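Long-range contact in pumilio domain-containing protein 7 (Caenorhabditis elegans, PDB 3V71), which binds a consensus sequence in mRNA 3'-UTRs to modulate expression and stability, acting redundantly with related proteins in oocyte formation and early embryonic divisions: residues 262-267 against 308-313. Sequence-based numbering, arbitrary orientation.
With nucleotides of chain B.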
loop_
_atom_site.group_PDB
_atom_site.type_symbol
_atom_site.label_atom_id
_atom_site.label_comp_id
_atom_site.label_asym_id
_atom_site.label_seq_id
_atom_site.Cartn_x
_atom_site.Cartn_y
_atom_site.Cartn_z
ATOM N N SER A 262 6.300 25.629 5.348
ATOM C CA SER A 262 5.200 25.600 4.390
ATOM C C SER A 262 4.470 24.264 4.439
ATOM O O SER A 262 3.234 24.218 4.349
ATOM C CB SER A 262 5.684 25.873 2.969
ATOM O OG SER A 262 6.317 24.733 2.424
ATOM N N MET A 263 5.237 23.182 4.589
ATOM C CA MET A 263 4.668 21.833 4.610
ATOM C C MET A 263 3.799 21.600 5.828
ATOM O O MET A 263 2.806 20.897 5.745
ATOM C CB MET A 263 5.769 20.779 4.572
ATOM C CG MET A 263 6.720 20.936 3.402
ATOM S SD MET A 263 7.540 19.391 2.991
ATOM C CE MET A 263 6.159 18.460 2.335
ATOM N N SER A 264 4.187 22.190 6.957
ATOM C CA SER A 264 3.441 22.072 8.203
ATOM C C SER A 264 2.068 22.725 8.123
ATOM O O SER A 264 1.225 22.527 8.996
ATOM C CB SER A 264 4.227 22.687 9.357
ATOM O OG SER A 264 5.427 21.976 9.585
ATOM N N GLN A 265 1.847 23.504 7.076
ATOM C CA GLN A 265 0.581 24.200 6.914
ATOM C C GLN A 265 -0.301 23.539 5.864
ATOM O O GLN A 265 -1.438 23.940 5.646
ATOM C CB GLN A 265 0.837 25.661 6.566
ATOM C CG GLN A 265 1.628 26.390 7.635
ATOM C CD GLN A 265 1.994 27.794 7.216
ATOM O OE1 GLN A 265 1.128 28.591 6.890
ATOM N NE2 GLN A 265 3.288 28.099 7.208
ATOM N N ASP A 266 0.231 22.521 5.206
ATOM C CA ASP A 266 -0.527 21.796 4.206
ATOM C C ASP A 266 -1.394 20.791 4.939
ATOM O O ASP A 266 -0.964 20.205 5.937
ATOM C CB ASP A 266 0.418 21.101 3.217
ATOM C CG ASP A 266 -0.325 20.312 2.148
ATOM O OD1 ASP A 266 -0.573 19.106 2.357
ATOM O OD2 ASP A 266 -0.662 20.893 1.094
ATOM N N LYS A 267 -2.620 20.606 4.453
ATOM C CA LYS A 267 -3.528 19.633 5.046
ATOM C C LYS A 267 -2.890 18.254 5.119
ATOM O O LYS A 267 -2.994 17.566 6.134
ATOM C CB LYS A 267 -4.828 19.550 4.251
ATOM C CG LYS A 267 -5.915 18.749 4.934
ATOM C CD LYS A 267 -6.999 18.403 3.943
ATOM C CE LYS A 267 -8.134 17.637 4.616
ATOM N NZ LYS A 267 -9.005 18.509 5.473
ATOM N N ASP A 308 5.479 30.861 16.084
ATOM C CA ASP A 308 4.236 31.617 16.169
ATOM C C ASP A 308 3.289 31.199 15.054
ATOM O O ASP A 308 2.125 30.905 15.296
ATOM C CB ASP A 308 4.489 33.128 16.082
ATOM C CG ASP A 308 4.979 33.729 17.398
ATOM O OD1 ASP A 308 4.525 33.280 18.473
ATOM O OD2 ASP A 308 5.815 34.662 17.358
ATOM N N ILE A 309 3.785 31.189 13.825
ATOM C CA ILE A 309 2.959 30.817 12.684
ATOM C C ILE A 309 2.281 29.477 12.896
ATOM O O ILE A 309 1.067 29.348 12.728
ATOM C CB ILE A 309 3.778 30.749 11.393
ATOM C CG1 ILE A 309 4.256 32.148 11.013
ATOM C CG2 ILE A 309 2.952 30.135 10.277
ATOM C CD1 ILE A 309 5.545 32.153 10.256
ATOM N N LEU A 310 3.068 28.478 13.269
ATOM C CA LEU A 310 2.539 27.137 13.428
ATOM C C LEU A 310 1.492 27.029 14.527
ATOM O O LEU A 310 0.445 26.445 14.297
ATOM C CB LEU A 310 3.663 26.135 13.672
ATOM C CG LEU A 310 4.623 25.859 12.509
ATOM C CD1 LEU A 310 5.495 24.682 12.871
ATOM C CD2 LEU A 310 3.896 25.603 11.188
ATOM N N LEU A 311 1.777 27.578 15.708
ATOM C CA LEU A 311 0.860 27.510 16.860
ATOM C C LEU A 311 -0.573 27.927 16.551
ATOM O O LEU A 311 -1.521 27.482 17.201
ATOM C CB LEU A 311 1.345 28.396 18.002
ATOM C CG LEU A 311 2.382 27.890 18.988
ATOM C CD1 LEU A 311 2.593 28.939 20.061
ATOM C CD2 LEU A 311 1.934 26.582 19.596
ATOM N N PHE A 312 -0.734 28.808 15.578
ATOM C CA PHE A 312 -2.042 29.359 15.298
ATOM C C PHE A 312 -2.606 28.807 14.007
ATOM O O PHE A 312 -3.700 29.173 13.585
ATOM C CB PHE A 312 -1.971 30.880 15.278
ATOM C CG PHE A 312 -1.568 31.467 16.598
ATOM C CD1 PHE A 312 -2.500 31.622 17.616
ATOM C CD2 PHE A 312 -0.257 31.837 16.835
ATOM C CE1 PHE A 312 -2.132 32.145 18.837
ATOM C CE2 PHE A 312 0.114 32.363 18.056
ATOM C CZ PHE A 312 -0.825 32.515 19.057
ATOM N N HIS A 313 -1.863 27.904 13.385
ATOM C CA HIS A 313 -2.316 27.329 12.135
ATOM C C HIS A 313 -3.238 26.156 12.414
ATOM O O HIS A 313 -3.064 25.445 13.407
ATOM C CB HIS A 313 -1.137 26.911 11.245
ATOM C CG HIS A 313 -1.515 26.758 9.809
ATOM N ND1 HIS A 313 -2.057 25.595 9.302
ATOM C CD2 HIS A 313 -1.484 27.640 8.782
ATOM C CE1 HIS A 313 -2.323 25.763 8.019
ATOM N NE2 HIS A 313 -1.982 26.994 7.677
ATOM P P G B 5 -11.470 18.034 13.216
ATOM O OP1 G B 5 -12.643 17.575 12.447
ATOM O OP2 G B 5 -11.026 17.236 14.388
ATOM O "O5'" G B 5 -10.247 18.264 12.226
ATOM C "C5'" G B 5 -10.444 18.821 10.933
ATOM C "C4'" G B 5 -9.200 18.702 10.086
ATOM O "O4'" G B 5 -8.033 18.880 10.923
ATOM C "C3'" G B 5 -8.962 17.353 9.432
ATOM O "O3'" G B 5 -9.723 17.155 8.256
ATOM C "C2'" G B 5 -7.457 17.353 9.197
ATOM O "O2'" G B 5 -7.117 18.115 8.044
ATOM C "C1'" G B 5 -6.965 18.102 10.430
ATOM N N9 G B 5 -6.505 17.188 11.490
ATOM C C8 G B 5 -7.185 16.563 12.507
ATOM N N7 G B 5 -6.395 15.833 13.260
ATOM C C5 G B 5 -5.136 15.995 12.697
ATOM C C6 G B 5 -3.875 15.467 13.050
ATOM O O6 G B 5 -3.595 14.706 13.974
ATOM N N1 G B 5 -2.860 15.906 12.210
ATOM C C2 G B 5 -3.018 16.756 11.143
ATOM N N2 G B 5 -1.910 17.065 10.446
ATOM N N3 G B 5 -4.191 17.259 10.792
ATOM C C4 G B 5 -5.188 16.833 11.612
ATOM P P C B 3 -13.714 28.471 13.530
ATOM O OP1 C B 3 -15.111 28.167 13.112
ATOM O OP2 C B 3 -12.822 29.242 12.621
ATOM O "O5'" C B 3 -12.983 27.154 14.051
ATOM C "C5'" C B 3 -13.610 25.878 13.952
ATOM C "C4'" C B 3 -12.948 24.865 14.852
ATOM O "O4'" C B 3 -11.532 24.788 14.518
ATOM C "C3'" C B 3 -12.999 25.196 16.342
ATOM O "O3'" C B 3 -12.928 23.983 17.096
ATOM C "C2'" C B 3 -11.700 25.961 16.532
ATOM O "O2'" C B 3 -11.256 26.029 17.869
ATOM C "C1'" C B 3 -10.769 25.122 15.662
ATOM N N1 C B 3 -9.540 25.807 15.222
ATOM C C2 C B 3 -8.357 25.565 15.937
ATOM O O2 C B 3 -8.380 24.818 16.929
ATOM N N3 C B 3 -7.214 26.164 15.539
ATOM C C4 C B 3 -7.227 26.964 14.473
ATOM N N4 C B 3 -6.077 27.538 14.124
ATOM C C5 C B 3 -8.417 27.219 13.722
ATOM C C6 C B 3 -9.545 26.620 14.122
#
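The imidazole of His313 carries Gln265 CB over one of its faces: CB lies 3.6 Å from the ring centroid and 23° off the ring normal, which meets the geometry of a CH-pi contact, displaced toward the NE2 side of the ring. Along that glutamine the touching continues outward through CG to the amide oxygen, OE1 lying 3.4 Å from His313 CD2, while the terminal amide plane stands 67° from the ring plane and therefore does not stack on it. On the CE1 side of the ring the neighbour is backbone, His313 CE1 lying 3.1 Å from Gln265 O. CB of His313 already points toward 262-267, and CG anti to the backbone N (chi1 -160°) carries the ring on toward Gln265. ND1 accepts hydrogen bonds from Tyr315 N and Gly316 N, a cap on helix 316-330 that probably limits the ring's rotation. This is the junction of adjacent repeats, predicted Pumilio 7 and 8, in the all-helical PUF fold; each segment runs from the end of a short helix into the turn before the next one, and Asp266 OD1 makes the equivalent cap, on Tyr268 and Ala269. With His313 reduced to an alanine, the ring under Gln265 CB is gone, and the amides of Tyr315 and Gly316 would probably lose their acceptor. Leu310 CD2 packs against Ser264 CB at 3.5 Å, and Ile309 CG2 lies 3.7 Å from Gln265 NE2 in a plain van der Waals contact. The polar ends turn back to carbonyls of the preceding helix 260-263, Ser264 OG bonding to Leu260 O and Gln265 NE2 to Leu261 O. Both turns also border RNA: Lys267 NZ hydrogen-bonds O2' and O3' of G5 of chain B, each at 3.2 Å, and Phe312 O lies 2.9 Å from N4 of C3 of chain B.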